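PDB 3R44: fatty acyl CoA synthetase FADD13 (FATTY-ACYL-CoA SYNTHETASE) from Mycobacterium tuberculosis, which belongs to the ANL superfamily, its chain combining a large AMP-binding family region with a smaller C-terminal domain of the AMP-binding_C family. Local coordinates for residues R23-V28 and M44-M49; V119-G122 and V128-A131; K249-I254 and A305-E310; K374-W377 and A382-D385. All blocks are in the same frame, centred on the assembly; numbering follows the deposited sequence.

Contact 1 of 4, residues R23-V28 and M44-M49; sequences RQRATV and MTYAQM
Arg25 leaves helix 18-28 with CG anti to its own backbone N (chi1 173°), which sets the methylene over the ring of Tyr46; bends at chi2 and chi3 then turn the rest of the chain aside. Tyr46 is the first residue of helix 46-62, directly after strand 42-45. Arg25 CG lies over the middle of the Tyr46 ring, 3.6 Å from its centroid and 13° off the normal, a CH-pi contact in which the nearest ring atom is Tyr46 CD2, at 3.5 Å from Arg25 CG. The guanidinium is not stacked on the ring: their planes stand 55° apart. It goes instead to Ala233 O and Met234 O near the end of helix 223-235, with NH1 held by Ser29 OG, while Tyr46 OH is bonded to Val237 O.

Next along the helix, Ala26 makes the closest backbone approach. Its CB sits 3.6 Å from Tyr46 O and 3.9 Å from Ala47 CA, so a methyl rests directly on the backbone of the first turn, and the CA atoms of Ala26 and Ala47 are 4.8 Å apart. That turn is held by a capping box. Gln48 N donates to Thr45 OG1 (3.2 Å), and Thr45 N returns a bond to Gln48 OE1 (2.8 Å), in the plane of the amide carbonyl and on a lone pair.

No hydrogen bond joins the two segments. They adhere through carbon, over the ring and against the backbone, while the polar ends of Arg25 and Tyr46 are satisfied around helix 223-235 and by Ser29, probably restricting how far either can swing.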
# COMPACT_ATOMS: atom_id res chain seq x y z
N ARG A 23 -22.16 5.61 -10.14
CA ARG A 23 -23.46 6.10 -10.59
C ARG A 23 -24.60 5.47 -9.78
O ARG A 23 -25.57 6.12 -9.44
CB ARG A 23 -23.66 5.90 -12.09
CG ARG A 23 -24.90 6.51 -12.57
CD ARG A 23 -25.37 5.84 -13.81
NE ARG A 23 -26.45 6.63 -14.44
CZ ARG A 23 -27.74 6.36 -14.34
NH1 ARG A 23 -28.17 5.31 -13.62
NH2 ARG A 23 -28.62 7.14 -14.97
N GLN A 24 -24.46 4.20 -9.46
CA GLN A 24 -25.47 3.49 -8.68
C GLN A 24 -25.50 4.02 -7.25
O GLN A 24 -26.59 4.23 -6.71
CB GLN A 24 -25.23 2.01 -8.72
CG GLN A 24 -25.52 1.41 -10.08
CD GLN A 24 -25.16 -0.04 -10.20
OE1 GLN A 24 -24.28 -0.52 -9.52
NE2 GLN A 24 -25.86 -0.76 -11.07
N ARG A 25 -24.34 4.36 -6.69
CA ARG A 25 -24.32 4.98 -5.32
C ARG A 25 -24.97 6.35 -5.39
O ARG A 25 -25.75 6.71 -4.52
CB ARG A 25 -22.93 5.01 -4.73
CG ARG A 25 -22.84 5.78 -3.41
CD ARG A 25 -23.78 5.37 -2.31
NE ARG A 25 -23.55 4.02 -1.89
CZ ARG A 25 -24.37 3.34 -1.11
NH1 ARG A 25 -25.48 3.90 -0.70
NH2 ARG A 25 -24.08 2.10 -0.77
N ALA A 26 -24.77 7.04 -6.52
CA ALA A 26 -25.39 8.33 -6.70
C ALA A 26 -26.91 8.20 -6.93
O ALA A 26 -27.63 9.18 -6.86
CB ALA A 26 -24.77 9.12 -7.82
N THR A 27 -27.39 7.02 -7.23
CA THR A 27 -28.83 6.80 -7.37
C THR A 27 -29.50 6.37 -6.02
O THR A 27 -30.62 6.75 -5.72
CB THR A 27 -29.07 5.78 -8.53
OG1 THR A 27 -28.40 6.21 -9.73
CG2 THR A 27 -30.57 5.54 -8.84
N VAL A 28 -28.84 5.52 -5.25
CA VAL A 28 -29.34 5.10 -3.93
C VAL A 28 -29.30 6.29 -2.98
O VAL A 28 -30.22 6.49 -2.17
CB VAL A 28 -28.43 4.00 -3.35
CG1 VAL A 28 -28.88 3.55 -1.98
CG2 VAL A 28 -28.36 2.80 -4.28
N MET A 44 -18.99 17.74 -1.37
CA MET A 44 -19.75 17.28 -2.54
C MET A 44 -20.56 16.07 -2.21
O MET A 44 -20.08 15.21 -1.51
CB MET A 44 -18.81 16.96 -3.66
CG MET A 44 -18.26 18.23 -4.27
SD MET A 44 -17.01 17.83 -5.47
CE MET A 44 -17.84 16.78 -6.66
N THR A 45 -21.79 16.01 -2.75
CA THR A 45 -22.63 14.85 -2.60
C THR A 45 -22.28 13.78 -3.64
O THR A 45 -21.53 14.00 -4.56
CB THR A 45 -24.07 15.18 -2.83
OG1 THR A 45 -24.18 15.68 -4.16
CG2 THR A 45 -24.59 16.28 -1.82
N TYR A 46 -22.82 12.59 -3.45
CA TYR A 46 -22.61 11.50 -4.43
C TYR A 46 -23.09 11.89 -5.83
O TYR A 46 -22.42 11.62 -6.83
CB TYR A 46 -23.17 10.15 -3.98
CG TYR A 46 -22.14 9.43 -3.19
CD1 TYR A 46 -22.19 9.39 -1.80
CD2 TYR A 46 -21.08 8.82 -3.83
CE1 TYR A 46 -21.21 8.76 -1.08
CE2 TYR A 46 -20.08 8.21 -3.14
CZ TYR A 46 -20.13 8.16 -1.75
OH TYR A 46 -19.08 7.50 -1.10
N ALA A 47 -24.24 12.55 -5.91
CA ALA A 47 -24.72 13.02 -7.23
C ALA A 47 -23.70 14.00 -7.87
O ALA A 47 -23.40 13.91 -9.07
CB ALA A 47 -26.11 13.67 -7.13
N GLN A 48 -23.14 14.90 -7.07
CA GLN A 48 -22.10 15.83 -7.61
C GLN A 48 -20.82 15.12 -8.00
O GLN A 48 -20.21 15.44 -9.04
CB GLN A 48 -21.78 16.97 -6.66
CG GLN A 48 -23.00 17.79 -6.33
CD GLN A 48 -22.76 18.79 -5.21
OE1 GLN A 48 -22.29 18.44 -4.10
NE2 GLN A 48 -23.11 20.03 -5.47
N MET A 49 -20.43 14.13 -7.20
CA MET A 49 -19.23 13.44 -7.51
C MET A 49 -19.41 12.66 -8.84
O MET A 49 -18.49 12.63 -9.68
CB MET A 49 -18.87 12.46 -6.40
CG MET A 49 -17.49 11.88 -6.64
SD MET A 49 -16.76 11.40 -5.08
CE MET A 49 -17.25 9.71 -5.09

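Contact 2 of 4, residues V119-G122 and V128-A131; sequences VIYG and VIDA
Tyr121 and Ile129 are the nearest residues of strand 118-121 and helix 126-134, yet their CA atoms are 7.8 Å apart, a separation bridged by side chains alone. The alternation of the strand directs Val119 and Tyr121 to the helix and Ile120 to the other face of the sheet. From the helix, Ile129 is the residue that meets both.

Its branches divide the work. CG1 lies over one face of the Tyr121 ring, displaced toward the CB end: Ile129 CG1 is 3.6 Å from Tyr121 CG and 3.9 Å from the ring centroid, 23° off the normal, a CH-pi contact. CG2 follows the same ring farther out, 3.9 Å from Tyr121 CE2. The remaining methyl, Ile129 CD1, meets Val119 CG1 tip to tip at 3.8 Å. With Tyr121 CG between the backbone N and the carbonyl carbon (chi1 67°), the ring lies beside the isoleucine, one face toward it.

This is the first half of a beta-alpha-beta unit that continues into strand 144-147 of a four-stranded parallel sheet. Ile129 also touches Leu74 and Trp145 on the strands flanking 118-121, while Leu111 of helix 104-114 packs on Val119.

With no polar atom paired across it, the contact rests on dispersion and shape: between these segments one branched side chain does all the packing of helix on strand, and the CH-pi geometry probably favours this placing of the ring.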
# COMPACT_ATOMS: atom_id res chain seq x y z
N VAL A 119 -0.86 12.50 -19.58
CA VAL A 119 -0.32 12.68 -18.23
C VAL A 119 -0.99 13.88 -17.60
O VAL A 119 -0.94 14.98 -18.15
CB VAL A 119 1.20 12.86 -18.26
CG1 VAL A 119 1.74 13.16 -16.85
CG2 VAL A 119 1.83 11.55 -18.90
N ILE A 120 -1.67 13.65 -16.48
CA ILE A 120 -2.33 14.73 -15.75
C ILE A 120 -1.53 14.98 -14.47
O ILE A 120 -1.38 14.06 -13.65
CB ILE A 120 -3.79 14.41 -15.46
CG1 ILE A 120 -4.56 14.15 -16.77
CG2 ILE A 120 -4.42 15.61 -14.71
CD1 ILE A 120 -5.91 13.71 -16.57
N TYR A 121 -1.01 16.20 -14.30
CA TYR A 121 -0.14 16.49 -13.19
C TYR A 121 -0.49 17.71 -12.38
O TYR A 121 -0.98 18.75 -12.89
CB TYR A 121 1.31 16.58 -13.64
CG TYR A 121 1.62 17.74 -14.55
CD1 TYR A 121 2.15 18.93 -14.05
CD2 TYR A 121 1.38 17.65 -15.90
CE1 TYR A 121 2.44 19.99 -14.90
CE2 TYR A 121 1.65 18.69 -16.75
CZ TYR A 121 2.18 19.84 -16.26
OH TYR A 121 2.45 20.85 -17.17
N GLY A 122 -0.17 17.59 -11.10
CA GLY A 122 -0.43 18.62 -10.16
C GLY A 122 0.69 19.61 -10.17
O GLY A 122 1.80 19.33 -10.65
N VAL A 128 9.09 17.86 -11.92
CA VAL A 128 9.37 16.55 -12.49
C VAL A 128 8.96 16.47 -13.96
O VAL A 128 9.74 15.98 -14.79
CB VAL A 128 8.69 15.38 -11.68
CG1 VAL A 128 8.41 14.19 -12.54
CG2 VAL A 128 9.57 14.99 -10.48
N ILE A 129 7.77 16.96 -14.27
CA ILE A 129 7.26 16.90 -15.63
C ILE A 129 8.13 17.75 -16.54
O ILE A 129 8.47 17.34 -17.66
CB ILE A 129 5.77 17.34 -15.71
CG1 ILE A 129 4.86 16.34 -15.01
CG2 ILE A 129 5.38 17.60 -17.20
CD1 ILE A 129 4.94 14.83 -15.55
N ASP A 130 8.51 18.93 -16.06
CA ASP A 130 9.39 19.81 -16.84
C ASP A 130 10.71 19.12 -17.18
O ASP A 130 11.14 19.12 -18.33
CB ASP A 130 9.67 21.11 -16.09
CG ASP A 130 8.46 22.05 -16.06
OD1 ASP A 130 7.47 21.79 -16.78
OD2 ASP A 130 8.49 23.03 -15.30
N ALA A 131 11.31 18.50 -16.17
CA ALA A 131 12.58 17.79 -16.35
C ALA A 131 12.36 16.68 -17.40
O ALA A 131 13.19 16.49 -18.30
CB ALA A 131 13.06 17.20 -15.00

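Contact 3 of 4, residues K249-I254 and A305-E310; sequences KVWSLI and AAKNIE
A lysine and a tryptophan meet here although their backbones are far apart: the CA atoms of Trp251 and Lys307 are separated by 12.7 Å, and these are the nearest in the two segments. The gap is spanned by an almost fully extended Lys307 chain, straight until it bends at chi4 (75°), sliding past the indole in the opposite direction. Its CE lies over one face of the six-membered ring, offset toward the rim, 4.1 Å from the centroid; Lys307 CE is 3.9 Å from both Trp251 CZ3 and Trp251 CH2. The ammonium stands farther off, NZ being 4.9 Å from the centroid of the Trp251 six-membered ring and 14° off its normal, a cation-pi pair. Lys307 NZ is also bonded to Phe278 O and in cation-pi contact with the Phe278 ring, so two aromatic rings and a carbonyl probably stabilise its charge together.

The lysine directly follows helix 298-306, which closes in a Schellman motif: Asn308, with positive phi, is the C-prime residue, Asn308 N bonding to Ala305 O and Ile309 N to Tyr304 O. The chain then passes through Ile309 into strand 310-316 of the large mixed sheet. Helix 247-256, which carries Trp251, packs on strand 213-216 of that sheet.

Ile309 reaches toward the indole from the opposite direction, oblique to the ring. Its CD1 is 3.8 Å from Trp251 CH2, so lysine and isoleucine converge on the CZ3-CH2 side of the ring. Both Trp251 and Ile309 touch Phe289 of strand 288-291, and the indole NE1 is bonded to Met272 O.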
# COMPACT_ATOMS: atom_id res chain seq x y z
N LYS A 249 -3.41 19.37 13.32
CA LYS A 249 -4.70 19.80 12.76
C LYS A 249 -5.68 18.65 12.64
O LYS A 249 -6.90 18.88 12.43
CB LYS A 249 -4.51 20.42 11.37
CG LYS A 249 -3.65 21.67 11.35
CD LYS A 249 -4.10 22.64 10.26
CE LYS A 249 -3.26 23.92 10.28
NZ LYS A 249 -2.17 23.72 9.24
N VAL A 250 -5.22 17.41 12.76
CA VAL A 250 -6.08 16.25 12.43
C VAL A 250 -7.21 15.98 13.42
O VAL A 250 -8.32 15.64 13.02
CB VAL A 250 -5.23 15.00 12.14
CG1 VAL A 250 -4.50 14.56 13.35
CG2 VAL A 250 -6.08 13.83 11.52
N TRP A 251 -6.97 16.18 14.71
CA TRP A 251 -8.02 15.89 15.69
C TRP A 251 -9.18 16.85 15.53
O TRP A 251 -10.31 16.47 15.70
CB TRP A 251 -7.51 15.88 17.13
CG TRP A 251 -6.70 14.65 17.49
CD1 TRP A 251 -5.37 14.61 17.74
CD2 TRP A 251 -7.16 13.30 17.60
NE1 TRP A 251 -4.97 13.33 18.01
CE2 TRP A 251 -6.03 12.49 17.89
CE3 TRP A 251 -8.40 12.68 17.41
CZ2 TRP A 251 -6.12 11.11 18.07
CZ3 TRP A 251 -8.48 11.29 17.60
CH2 TRP A 251 -7.35 10.52 17.91
N SER A 252 -8.88 18.12 15.24
CA SER A 252 -9.92 19.12 15.00
C SER A 252 -10.79 18.68 13.83
O SER A 252 -11.99 18.90 13.81
CB SER A 252 -9.29 20.47 14.65
OG SER A 252 -10.28 21.47 14.53
N LEU A 253 -10.15 18.11 12.84
CA LEU A 253 -10.82 17.74 11.62
C LEU A 253 -11.71 16.56 11.95
O LEU A 253 -12.85 16.50 11.48
CB LEU A 253 -9.78 17.36 10.55
CG LEU A 253 -10.35 16.78 9.25
CD1 LEU A 253 -11.45 17.69 8.67
CD2 LEU A 253 -9.23 16.47 8.19
N ILE A 254 -11.17 15.63 12.73
CA ILE A 254 -11.89 14.41 13.13
C ILE A 254 -13.16 14.78 13.94
O ILE A 254 -14.26 14.22 13.74
CB ILE A 254 -10.95 13.49 13.93
CG1 ILE A 254 -10.06 12.68 12.97
CG2 ILE A 254 -11.70 12.57 14.90
CD1 ILE A 254 -8.93 11.92 13.69
N ALA A 305 -7.08 2.67 23.16
CA ALA A 305 -8.20 1.97 23.78
C ALA A 305 -8.77 2.70 25.02
O ALA A 305 -9.96 2.66 25.26
CB ALA A 305 -7.83 0.54 24.10
N ALA A 306 -7.92 3.34 25.81
CA ALA A 306 -8.40 4.19 26.92
C ALA A 306 -9.23 5.41 26.47
O ALA A 306 -10.01 5.96 27.29
CB ALA A 306 -7.21 4.68 27.75
N LYS A 307 -9.03 5.85 25.23
CA LYS A 307 -9.79 6.94 24.59
C LYS A 307 -10.99 6.36 23.81
O LYS A 307 -11.64 7.08 23.06
CB LYS A 307 -8.88 7.77 23.67
CG LYS A 307 -9.38 9.18 23.21
CD LYS A 307 -8.25 10.01 22.44
CE LYS A 307 -8.79 11.12 21.45
NZ LYS A 307 -9.31 12.33 22.21
N ASN A 308 -11.28 5.07 24.05
CA ASN A 308 -12.31 4.31 23.32
C ASN A 308 -12.12 4.28 21.81
O ASN A 308 -13.09 4.40 21.06
CB ASN A 308 -13.71 4.81 23.62
CG ASN A 308 -14.07 4.68 25.06
OD1 ASN A 308 -14.06 5.66 25.82
ND2 ASN A 308 -14.37 3.46 25.46
N ILE A 309 -10.87 4.17 21.37
CA ILE A 309 -10.57 4.08 19.94
C ILE A 309 -9.85 2.80 19.68
O ILE A 309 -8.87 2.52 20.36
CB ILE A 309 -9.73 5.27 19.43
CG1 ILE A 309 -10.51 6.58 19.66
CG2 ILE A 309 -9.28 5.08 17.95
CD1 ILE A 309 -9.64 7.85 19.43
N GLU A 310 -10.30 2.05 18.67
CA GLU A 310 -9.68 0.76 18.35
C GLU A 310 -8.77 0.87 17.14
O GLU A 310 -8.75 1.90 16.49
CB GLU A 310 -10.75 -0.30 18.18
CG GLU A 310 -11.27 -0.70 19.56
CD GLU A 310 -12.32 -1.78 19.55
OE1 GLU A 310 -13.08 -1.89 18.57
OE2 GLU A 310 -12.40 -2.51 20.56

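Contact 4 of 4, residues K374-W377 and A382-D385; sequences KEYW and ATRD
Tyr376 and Thr383 tie the short, weakly bonded strand 375-376 to helix 380-385, which follows it in the chain. The strand is an outer member of a three-stranded antiparallel sheet, next to strand 186-191; the chain turns back after it, and the helix packs on the strand.

One hydrogen bond crosses the contact. Tyr376 N donates to Thr383 OG1 at 2.9 Å, with an N-H...O angle of 157°. The same hydroxyl is bonded to Arg379 O, one turn earlier, and since a carbonyl can only accept, Thr383 OG1 gives its proton there and receives that of Tyr376. The buried tyrosine is fixed at its far end as well, its OH bonded to Glu319 and its ring in a cation-pi contact with Lys186.

The rest is carbon packing. Thr383 has CG2 anti to its backbone N and OG1 beside that N (chi1 -58°), so that CG2 settles against the strand backbone, 3.7 Å from Glu375 CA. The Tyr376 ring meets the helix edge-on, with Thr383 N in its plane. At that edge Tyr376 CD2 lies 4.0 Å from Ala382 C, and Ala382 CB, well out of the ring plane, is 4.1 Å from Tyr376 CD2.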
# COMPACT_ATOMS: atom_id res chain seq x y z
N LYS A 374 -4.28 -9.07 -12.39
CA LYS A 374 -4.44 -9.83 -13.62
C LYS A 374 -3.09 -10.31 -14.15
O LYS A 374 -2.94 -11.46 -14.61
CB LYS A 374 -5.12 -8.98 -14.70
CG LYS A 374 -5.11 -9.66 -16.07
CD LYS A 374 -5.50 -8.72 -17.22
CE LYS A 374 -6.97 -8.55 -17.32
NZ LYS A 374 -7.35 -7.79 -18.58
N GLU A 375 -2.12 -9.41 -14.12
CA GLU A 375 -0.80 -9.69 -14.67
C GLU A 375 0.14 -8.54 -14.28
O GLU A 375 -0.32 -7.48 -13.85
CB GLU A 375 -0.90 -9.75 -16.18
CG GLU A 375 -1.17 -8.38 -16.81
CD GLU A 375 -1.68 -8.46 -18.25
OE1 GLU A 375 -2.16 -9.52 -18.69
OE2 GLU A 375 -1.62 -7.40 -18.92
N TYR A 376 1.43 -8.76 -14.43
CA TYR A 376 2.36 -7.65 -14.48
C TYR A 376 2.40 -7.13 -15.91
O TYR A 376 2.46 -7.91 -16.85
CB TYR A 376 3.75 -8.09 -14.03
CG TYR A 376 3.88 -8.50 -12.60
CD1 TYR A 376 3.75 -7.56 -11.57
CD2 TYR A 376 4.18 -9.84 -12.26
CE1 TYR A 376 3.90 -7.93 -10.27
CE2 TYR A 376 4.35 -10.21 -10.95
CZ TYR A 376 4.21 -9.26 -9.97
OH TYR A 376 4.35 -9.60 -8.67
N TRP A 377 2.30 -5.82 -16.06
CA TRP A 377 2.14 -5.21 -17.34
C TRP A 377 3.28 -5.55 -18.31
O TRP A 377 4.44 -5.30 -17.99
CB TRP A 377 2.03 -3.70 -17.16
CG TRP A 377 1.85 -2.91 -18.43
CD1 TRP A 377 2.77 -2.11 -18.98
CD2 TRP A 377 0.67 -2.77 -19.25
NE1 TRP A 377 2.30 -1.54 -20.11
CE2 TRP A 377 0.99 -1.89 -20.28
CE3 TRP A 377 -0.61 -3.30 -19.20
CZ2 TRP A 377 0.10 -1.58 -21.32
CZ3 TRP A 377 -1.52 -2.98 -20.20
CH2 TRP A 377 -1.18 -2.12 -21.23
N ALA A 382 7.14 -13.21 -15.99
CA ALA A 382 7.06 -12.81 -14.60
C ALA A 382 5.71 -13.12 -13.99
O ALA A 382 5.64 -13.57 -12.89
CB ALA A 382 7.36 -11.33 -14.41
N THR A 383 4.64 -12.93 -14.75
CA THR A 383 3.30 -13.21 -14.24
C THR A 383 3.15 -14.71 -13.98
O THR A 383 2.82 -15.14 -12.89
CB THR A 383 2.26 -12.67 -15.22
OG1 THR A 383 2.45 -11.25 -15.41
CG2 THR A 383 0.84 -12.96 -14.72
N ARG A 384 3.46 -15.52 -14.98
CA ARG A 384 3.39 -16.98 -14.79
C ARG A 384 4.21 -17.47 -13.63
O ARG A 384 3.79 -18.35 -12.90
CB ARG A 384 3.89 -17.68 -16.06
CG ARG A 384 2.95 -17.55 -17.21
CD ARG A 384 3.24 -18.60 -18.29
NE ARG A 384 4.19 -18.04 -19.25
CZ ARG A 384 3.86 -17.18 -20.23
NH1 ARG A 384 2.58 -16.79 -20.42
NH2 ARG A 384 4.81 -16.70 -21.04
N ASP A 385 5.40 -16.91 -13.46
CA ASP A 385 6.31 -17.35 -12.42
C ASP A 385 5.83 -16.98 -11.00
O ASP A 385 6.23 -17.63 -10.03
CB ASP A 385 7.72 -16.82 -12.71
CG ASP A 385 8.43 -17.60 -13.87
OD1 ASP A 385 7.91 -18.65 -14.35
OD2 ASP A 385 9.49 -17.16 -14.34

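Contacts 2 and 3 are buried; contact 1 is partly buried and contact 4 lies at the surface. None touches another, and contacts 3 and 4 fall on opposite sides of the chain's centre. Contacts 1 and 3 share the large mixed sheet, one at its edge strand 42-45 and one beside strands 213-216 and 310-316; contact 2 belongs to the parallel sheet and contact 4 to a small antiparallel one. An aromatic ring takes part in all four. It receives aliphatic carbon on a face in contacts 1, 2 and 3, joined in contact 3 by an ammonium, and in contact 4 is approached at its edge beside a cross-segment hydrogen bond.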